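Local coordinates for alpha-L-rhamnosidase (Klebsiella oxytoca, PDB 4XHC), which hydrolyses terminal alpha-L-rhamnose residues from rhamnosides as a two-domain glycosidase of family GH78, captured here with rhamnose bound, at residues S201-P207 with V259-R263; L255-T260 with A535-Q540. All coordinates share one frame; numbering follows the deposited sequence.

Contact 1: residues S201-P207 with V259-R263; sequences SASGACP and VTFAR
C206 and T260 bring the two loop backbones nearest each other, with 5.2 Å between their CA atoms, while at the other end R263 reaches across to the carbonyl of S201. Between these points the ring of F261 is inserted into the bend of 201-207. One face receives the methyl of A202, whose CB stands 3.7 Å from the ring centroid and almost on the normal, a CH-pi contact. The opposite face takes C206 SG, 4.5 Å from the same centroid and displaced toward the rim, in a sulfur-aromatic contact. With SG anti to the backbone N (chi1 177°), this sulfur also packs against T260 CB at 3.9 Å. At the ring's edge lies the carbonyl oxygen of G204. The F261 ring thus packs the loop leaving strand 187-200 against the loop between helices 247-259 and 264-276, in the region where the beta-sheet part of the chain passes into the helical part. V224 and Q228 of helix 214-230 also touch the phenyl group. R263, its chain bent at chi2 and chi3, presents NH1 edge-on to S201 O in a 2.8 Å hydrogen bond lying near both the guanidinium and carbonyl planes. NH2 of the same guanidinium forms a salt bridge with D265, which gives the flat group a second hold. Further along, P207 CD rests 3.5 Å from T260 O.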
ATOM      1  N   SER A 201      -4.987  -9.580  25.342  1.00 58.29           N
ATOM      2  CA  SER A 201      -5.897  -9.409  26.466  1.00 60.17           C
ATOM      3  C   SER A 201      -5.412 -10.217  27.657  1.00 61.93           C
ATOM      4  O   SER A 201      -6.026 -10.174  28.712  1.00 64.40           O
ATOM      5  CB  SER A 201      -7.308  -9.848  26.097  1.00 59.55           C
ATOM      6  OG  SER A 201      -7.328 -11.218  25.746  1.00 58.62           O
ATOM      7  N   ALA A 202      -4.320 -10.955  27.489  1.00 61.99           N
ATOM      8  CA  ALA A 202      -3.755 -11.748  28.572  1.00 65.99           C
ATOM      9  C   ALA A 202      -2.601 -11.001  29.238  1.00 67.77           C
ATOM     10  O   ALA A 202      -1.451 -11.440  29.209  1.00 67.65           O
ATOM     11  CB  ALA A 202      -3.288 -13.094  28.039  1.00 66.29           C
ATOM     12  N   SER A 203      -2.929  -9.870  29.846  1.00 69.90           N
ATOM     13  CA  SER A 203      -1.936  -9.001  30.453  1.00 73.22           C
ATOM     14  C   SER A 203      -1.906  -9.132  31.970  1.00 76.78           C
ATOM     15  O   SER A 203      -1.214  -8.366  32.633  1.00 78.61           O
ATOM     16  CB  SER A 203      -2.245  -7.559  30.077  1.00 74.59           C
ATOM     17  OG  SER A 203      -3.582  -7.250  30.416  1.00 75.17           O
ATOM     18  N   GLY A 204      -2.667 -10.082  32.516  1.00 78.74           N
ATOM     19  CA  GLY A 204      -2.674 -10.347  33.952  1.00 80.17           C
ATOM     20  C   GLY A 204      -1.559 -11.297  34.357  1.00 81.35           C
ATOM     21  O   GLY A 204      -0.746 -11.718  33.525  1.00 78.49           O
ATOM     22  N   ALA A 205      -1.520 -11.624  35.649  1.00 84.57           N
ATOM     23  CA  ALA A 205      -0.525 -12.550  36.202  1.00 83.73           C
ATOM     24  C   ALA A 205      -0.722 -13.968  35.656  1.00 81.28           C
ATOM     25  O   ALA A 205      -1.795 -14.311  35.145  1.00 77.44           O
ATOM     26  CB  ALA A 205      -0.584 -12.547  37.728  1.00 84.91           C
ATOM     27  N   CYS A 206       0.332 -14.773  35.770  1.00 81.30           N
ATOM     28  CA  CYS A 206       0.345 -16.144  35.265  1.00 79.66           C
ATOM     29  C   CYS A 206       1.289 -17.022  36.100  1.00 80.09           C
ATOM     30  O   CYS A 206       2.506 -16.952  35.916  1.00 78.09           O
ATOM     31  CB  CYS A 206       0.795 -16.146  33.801  1.00 76.84           C
ATOM     32  SG  CYS A 206       0.945 -17.793  33.079  1.00 75.21           S
ATOM     33  N   PRO A 207       0.738 -17.857  37.018  1.00 82.24           N
ATOM     34  CA  PRO A 207       1.611 -18.664  37.898  1.00 83.55           C
ATOM     35  C   PRO A 207       2.706 -19.467  37.160  1.00 81.37           C
ATOM     36  O   PRO A 207       2.474 -19.963  36.058  1.00 79.08           O
ATOM     37  CB  PRO A 207       0.628 -19.611  38.628  1.00 82.72           C
ATOM     38  CG  PRO A 207      -0.691 -19.457  37.948  1.00 81.40           C
ATOM     39  CD  PRO A 207      -0.691 -18.102  37.303  1.00 81.99           C
ATOM     40  N   VAL A 259      -5.579 -22.807  33.826  1.00 66.76           N
ATOM     41  CA  VAL A 259      -4.410 -22.984  34.694  1.00 67.26           C
ATOM     42  C   VAL A 259      -3.292 -21.969  34.422  1.00 65.80           C
ATOM     43  O   VAL A 259      -2.221 -22.062  35.009  1.00 68.13           O
ATOM     44  CB  VAL A 259      -3.815 -24.411  34.556  1.00 67.04           C
ATOM     45  CG1 VAL A 259      -4.827 -25.452  35.001  1.00 66.77           C
ATOM     46  CG2 VAL A 259      -3.352 -24.688  33.124  1.00 64.63           C
ATOM     47  N   THR A 260      -3.535 -21.017  33.529  1.00 63.76           N
ATOM     48  CA  THR A 260      -2.583 -19.941  33.266  1.00 63.31           C
ATOM     49  C   THR A 260      -3.214 -18.605  33.661  1.00 63.61           C
ATOM     50  O   THR A 260      -3.086 -18.192  34.814  1.00 65.22           O
ATOM     51  CB  THR A 260      -2.111 -19.924  31.793  1.00 61.18           C
ATOM     52  OG1 THR A 260      -3.242 -19.827  30.915  1.00 60.60           O
ATOM     53  CG2 THR A 260      -1.322 -21.183  31.466  1.00 60.03           C
ATOM     54  N   PHE A 261      -3.914 -17.953  32.732  1.00 61.65           N
ATOM     55  CA  PHE A 261      -4.376 -16.578  32.938  1.00 63.45           C
ATOM     56  C   PHE A 261      -5.735 -16.464  33.612  1.00 64.61           C
ATOM     57  O   PHE A 261      -6.107 -15.384  34.059  1.00 67.01           O
ATOM     58  CB  PHE A 261      -4.405 -15.823  31.617  1.00 62.57           C
ATOM     59  CG  PHE A 261      -3.071 -15.744  30.938  1.00 62.11           C
ATOM     60  CD1 PHE A 261      -2.134 -14.803  31.331  1.00 63.54           C
ATOM     61  CD2 PHE A 261      -2.755 -16.613  29.908  1.00 60.09           C
ATOM     62  CE1 PHE A 261      -0.901 -14.732  30.709  1.00 62.68           C
ATOM     63  CE2 PHE A 261      -1.526 -16.548  29.284  1.00 59.65           C
ATOM     64  CZ  PHE A 261      -0.598 -15.604  29.682  1.00 61.18           C
ATOM     65  N   ALA A 262      -6.467 -17.568  33.689  1.00 65.37           N
ATOM     66  CA  ALA A 262      -7.753 -17.630  34.410  1.00 68.57           C
ATOM     67  C   ALA A 262      -8.735 -16.507  34.038  1.00 69.35           C
ATOM     68  O   ALA A 262      -9.393 -15.941  34.903  1.00 71.34           O
ATOM     69  CB  ALA A 262      -7.524 -17.665  35.922  1.00 70.41           C
ATOM     70  N   ARG A 263      -8.827 -16.199  32.750  1.00 71.04           N
ATOM     71  CA  ARG A 263      -9.809 -15.248  32.263  1.00 71.70           C
ATOM     72  C   ARG A 263     -11.084 -15.972  31.859  1.00 69.57           C
ATOM     73  O   ARG A 263     -11.327 -16.226  30.675  1.00 67.87           O
ATOM     74  CB  ARG A 263      -9.232 -14.445  31.103  1.00 73.49           C
ATOM     75  CG  ARG A 263      -8.056 -13.584  31.531  1.00 77.93           C
ATOM     76  CD  ARG A 263      -8.022 -12.252  30.800  1.00 81.38           C
ATOM     77  NE  ARG A 263      -9.207 -11.439  31.067  1.00 82.96           N
ATOM     78  CZ  ARG A 263      -9.349 -10.166  30.700  1.00 84.50           C
ATOM     79  NH1 ARG A 263      -8.386  -9.517  30.051  1.00 84.71           N
ATOM     80  NH2 ARG A 263     -10.470  -9.535  30.993  1.00 86.62           N
TER

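Contact 2: residues L255-T260 with A535-Q540; sequences LVNDVT and AWFIRQ
V259 is the knob of this interface: its side chain drops into a hollow on helix 535-540 bounded by A535, W536, R539 and Q540. CG2 does most of the filling, lying 3.7 Å from R539 CD and close to the W536 backbone, near the plane of the indole at its edge. The other methyl, CG1, turns toward Q540 and meets its OE1. One turn earlier, L255 covers a face of the W536 indole, its CB 4.0 Å from the centroid of the five-membered ring and only 6° off the normal, and its CD2 reaching on to CE2 and CZ2. Over the opposite face, near the rim, lies CB of Q540 from the indole's own helix. The indole reaches helix 255-259 because chi1 of W536 (-177°) sets CG opposite the backbone N. V256 adds a smaller bump, CG1 touching A535 CB at 3.9 Å. At the C-terminal end of segment 255-260 the T260 methyl, CG2, lies over the centre of one face of the R539 guanidinium, whose NH1 makes a long, weak bond to V259 O and has a stronger partner in P207 O; NH2 pairs with D220. The axes of segments 255-259 and 535-540 come within 8.8 Å, with 44° between their directions, a knob-into-hole packing of two helices in the six-hairpin glycosidase domain, consistent with the (alpha/alpha)6 barrel of GH78 enzymes.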
ATOM      1  N   LEU A 255      -9.144 -24.789  28.285  1.00 54.34           N
ATOM      2  CA  LEU A 255      -8.464 -25.647  29.253  1.00 55.84           C
ATOM      3  C   LEU A 255      -7.156 -25.014  29.720  1.00 55.50           C
ATOM      4  O   LEU A 255      -6.845 -25.036  30.901  1.00 54.92           O
ATOM      5  CB  LEU A 255      -8.173 -27.035  28.658  1.00 55.88           C
ATOM      6  CG  LEU A 255      -9.329 -28.021  28.478  1.00 56.01           C
ATOM      7  CD1 LEU A 255      -8.811 -29.315  27.858  1.00 54.92           C
ATOM      8  CD2 LEU A 255     -10.041 -28.300  29.797  1.00 57.26           C
ATOM      9  N   VAL A 256      -6.390 -24.464  28.782  1.00 54.73           N
ATOM     10  CA  VAL A 256      -5.083 -23.903  29.103  1.00 55.49           C
ATOM     11  C   VAL A 256      -5.263 -22.611  29.894  1.00 56.44           C
ATOM     12  O   VAL A 256      -4.569 -22.370  30.876  1.00 56.65           O
ATOM     13  CB  VAL A 256      -4.248 -23.643  27.832  1.00 55.75           C
ATOM     14  CG1 VAL A 256      -2.850 -23.152  28.191  1.00 56.01           C
ATOM     15  CG2 VAL A 256      -4.168 -24.906  26.979  1.00 55.59           C
ATOM     16  N   ASN A 257      -6.217 -21.794  29.464  1.00 56.56           N
ATOM     17  CA  ASN A 257      -6.570 -20.575  30.171  1.00 59.37           C
ATOM     18  C   ASN A 257      -6.841 -20.844  31.651  1.00 62.26           C
ATOM     19  O   ASN A 257      -6.415 -20.090  32.523  1.00 66.62           O
ATOM     20  CB  ASN A 257      -7.804 -19.953  29.517  1.00 59.34           C
ATOM     21  CG  ASN A 257      -8.300 -18.727  30.253  1.00 60.95           C
ATOM     22  OD1 ASN A 257      -7.624 -17.707  30.306  1.00 60.48           O
ATOM     23  ND2 ASN A 257      -9.485 -18.831  30.836  1.00 62.77           N
ATOM     24  N   ASP A 258      -7.543 -21.931  31.914  1.00 63.13           N
ATOM     25  CA  ASP A 258      -7.897 -22.346  33.259  1.00 67.31           C
ATOM     26  C   ASP A 258      -6.749 -22.368  34.270  1.00 66.67           C
ATOM     27  O   ASP A 258      -6.930 -22.007  35.420  1.00 66.36           O
ATOM     28  CB  ASP A 258      -8.494 -23.749  33.193  1.00 71.95           C
ATOM     29  CG  ASP A 258      -9.770 -23.863  33.952  1.00 77.56           C
ATOM     30  OD1 ASP A 258     -10.634 -22.978  33.745  1.00 83.18           O
ATOM     31  OD2 ASP A 258      -9.906 -24.831  34.735  1.00 82.12           O
ATOM     32  N   VAL A 259      -5.579 -22.807  33.826  1.00 66.76           N
ATOM     33  CA  VAL A 259      -4.410 -22.984  34.694  1.00 67.26           C
ATOM     34  C   VAL A 259      -3.292 -21.969  34.422  1.00 65.80           C
ATOM     35  O   VAL A 259      -2.221 -22.062  35.009  1.00 68.13           O
ATOM     36  CB  VAL A 259      -3.815 -24.411  34.556  1.00 67.04           C
ATOM     37  CG1 VAL A 259      -4.827 -25.452  35.001  1.00 66.77           C
ATOM     38  CG2 VAL A 259      -3.352 -24.688  33.124  1.00 64.63           C
ATOM     39  N   THR A 260      -3.535 -21.017  33.529  1.00 63.76           N
ATOM     40  CA  THR A 260      -2.583 -19.941  33.266  1.00 63.31           C
ATOM     41  C   THR A 260      -3.214 -18.605  33.661  1.00 63.61           C
ATOM     42  O   THR A 260      -3.086 -18.192  34.814  1.00 65.22           O
ATOM     43  CB  THR A 260      -2.111 -19.924  31.793  1.00 61.18           C
ATOM     44  OG1 THR A 260      -3.242 -19.827  30.915  1.00 60.60           O
ATOM     45  CG2 THR A 260      -1.322 -21.183  31.466  1.00 60.03           C
ATOM     46  N   ALA A 535       0.910 -27.099  28.251  1.00 56.09           N
ATOM     47  CA  ALA A 535       0.825 -26.292  29.461  1.00 58.51           C
ATOM     48  C   ALA A 535      -0.245 -26.830  30.428  1.00 58.61           C
ATOM     49  O   ALA A 535      -0.013 -26.910  31.637  1.00 59.12           O
ATOM     50  CB  ALA A 535       0.549 -24.839  29.107  1.00 59.43           C
ATOM     51  N   TRP A 536      -1.403 -27.216  29.889  1.00 56.71           N
ATOM     52  CA  TRP A 536      -2.481 -27.789  30.702  1.00 57.06           C
ATOM     53  C   TRP A 536      -2.085 -29.150  31.272  1.00 56.53           C
ATOM     54  O   TRP A 536      -2.188 -29.369  32.474  1.00 56.33           O
ATOM     55  CB  TRP A 536      -3.781 -27.911  29.895  1.00 56.35           C
ATOM     56  CG  TRP A 536      -4.953 -28.425  30.695  1.00 57.59           C
ATOM     57  CD1 TRP A 536      -5.635 -27.761  31.675  1.00 60.87           C
ATOM     58  CD2 TRP A 536      -5.575 -29.703  30.576  1.00 57.12           C
ATOM     59  NE1 TRP A 536      -6.639 -28.550  32.180  1.00 61.20           N
ATOM     60  CE2 TRP A 536      -6.626 -29.747  31.516  1.00 59.16           C
ATOM     61  CE3 TRP A 536      -5.351 -30.814  29.763  1.00 56.66           C
ATOM     62  CZ2 TRP A 536      -7.447 -30.862  31.667  1.00 59.37           C
ATOM     63  CZ3 TRP A 536      -6.176 -31.925  29.913  1.00 57.59           C
ATOM     64  CH2 TRP A 536      -7.208 -31.937  30.860  1.00 58.06           C
ATOM     65  N   PHE A 537      -1.625 -30.054  30.411  1.00 54.88           N
ATOM     66  CA  PHE A 537      -1.180 -31.376  30.860  1.00 54.91           C
ATOM     67  C   PHE A 537      -0.111 -31.264  31.948  1.00 56.74           C
ATOM     68  O   PHE A 537      -0.171 -31.953  32.972  1.00 59.31           O
ATOM     69  CB  PHE A 537      -0.619 -32.198  29.693  1.00 53.04           C
ATOM     70  CG  PHE A 537      -1.655 -32.633  28.697  1.00 51.92           C
ATOM     71  CD1 PHE A 537      -2.740 -33.406  29.092  1.00 52.67           C
ATOM     72  CD2 PHE A 537      -1.530 -32.297  27.354  1.00 50.74           C
ATOM     73  CE1 PHE A 537      -3.691 -33.814  28.172  1.00 52.08           C
ATOM     74  CE2 PHE A 537      -2.477 -32.702  26.428  1.00 49.89           C
ATOM     75  CZ  PHE A 537      -3.557 -33.463  26.835  1.00 50.55           C
ATOM     76  N   ILE A 538       0.867 -30.397  31.720  1.00 56.48           N
ATOM     77  CA  ILE A 538       1.992 -30.278  32.629  1.00 58.58           C
ATOM     78  C   ILE A 538       1.521 -29.742  33.978  1.00 61.49           C
ATOM     79  O   ILE A 538       1.882 -30.285  35.021  1.00 63.94           O
ATOM     80  CB  ILE A 538       3.120 -29.420  32.014  1.00 57.92           C
ATOM     81  CG1 ILE A 538       3.789 -30.206  30.881  1.00 56.63           C
ATOM     82  CG2 ILE A 538       4.167 -29.044  33.055  1.00 59.89           C
ATOM     83  CD1 ILE A 538       4.552 -29.344  29.905  1.00 56.55           C
ATOM     84  N   ARG A 539       0.685 -28.708  33.949  1.00 62.72           N
ATOM     85  CA  ARG A 539       0.208 -28.067  35.178  1.00 65.38           C
ATOM     86  C   ARG A 539      -0.881 -28.860  35.897  1.00 66.04           C
ATOM     87  O   ARG A 539      -0.810 -29.047  37.103  1.00 68.98           O
ATOM     88  CB  ARG A 539      -0.286 -26.648  34.884  1.00 66.49           C
ATOM     89  CG  ARG A 539       0.831 -25.681  34.533  1.00 67.58           C
ATOM     90  CD  ARG A 539       0.324 -24.494  33.737  1.00 67.76           C
ATOM     91  NE  ARG A 539       1.428 -23.671  33.247  1.00 67.91           N
ATOM     92  CZ  ARG A 539       1.798 -22.501  33.757  1.00 70.47           C
ATOM     93  NH1 ARG A 539       1.160 -21.961  34.788  1.00 73.28           N
ATOM     94  NH2 ARG A 539       2.818 -21.851  33.218  1.00 71.18           N
ATOM     95  N   GLN A 540      -1.876 -29.332  35.157  1.00 65.25           N
ATOM     96  CA  GLN A 540      -3.013 -30.050  35.738  1.00 65.84           C
ATOM     97  C   GLN A 540      -2.632 -31.422  36.287  1.00 65.77           C
ATOM     98  O   GLN A 540      -3.163 -31.829  37.309  1.00 67.49           O
ATOM     99  CB  GLN A 540      -4.127 -30.211  34.692  1.00 64.87           C
ATOM    100  CG  GLN A 540      -5.451 -30.739  35.229  1.00 65.25           C
ATOM    101  CD  GLN A 540      -6.115 -29.792  36.195  1.00 67.41           C
ATOM    102  OE1 GLN A 540      -5.938 -28.579  36.128  1.00 69.26           O
ATOM    103  NE2 GLN A 540      -6.894 -30.342  37.097  1.00 69.49           N
TER

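How the contacts relate
Contacts 1 and 2 illustrate how a helix and the loop that follows it can serve two interfaces at once: they share V259 and T260, and their centres are 11 Å apart. R539 ties them directly, since its NH1 lies 2.7 Å from P207 O, a probable hydrogen bond from helix 534-540 to the loop between strand 187-200 and helix 214-230. A second bridge runs along the chain, with A262 N 2.8 Å from N257 O. Helix 214-230 backs both, V224 and L227 touching residues of each. Neither contact includes a residue of the rhamnose pocket; the V256 side chain in contact 2 is about 14 Å from the bound sugar.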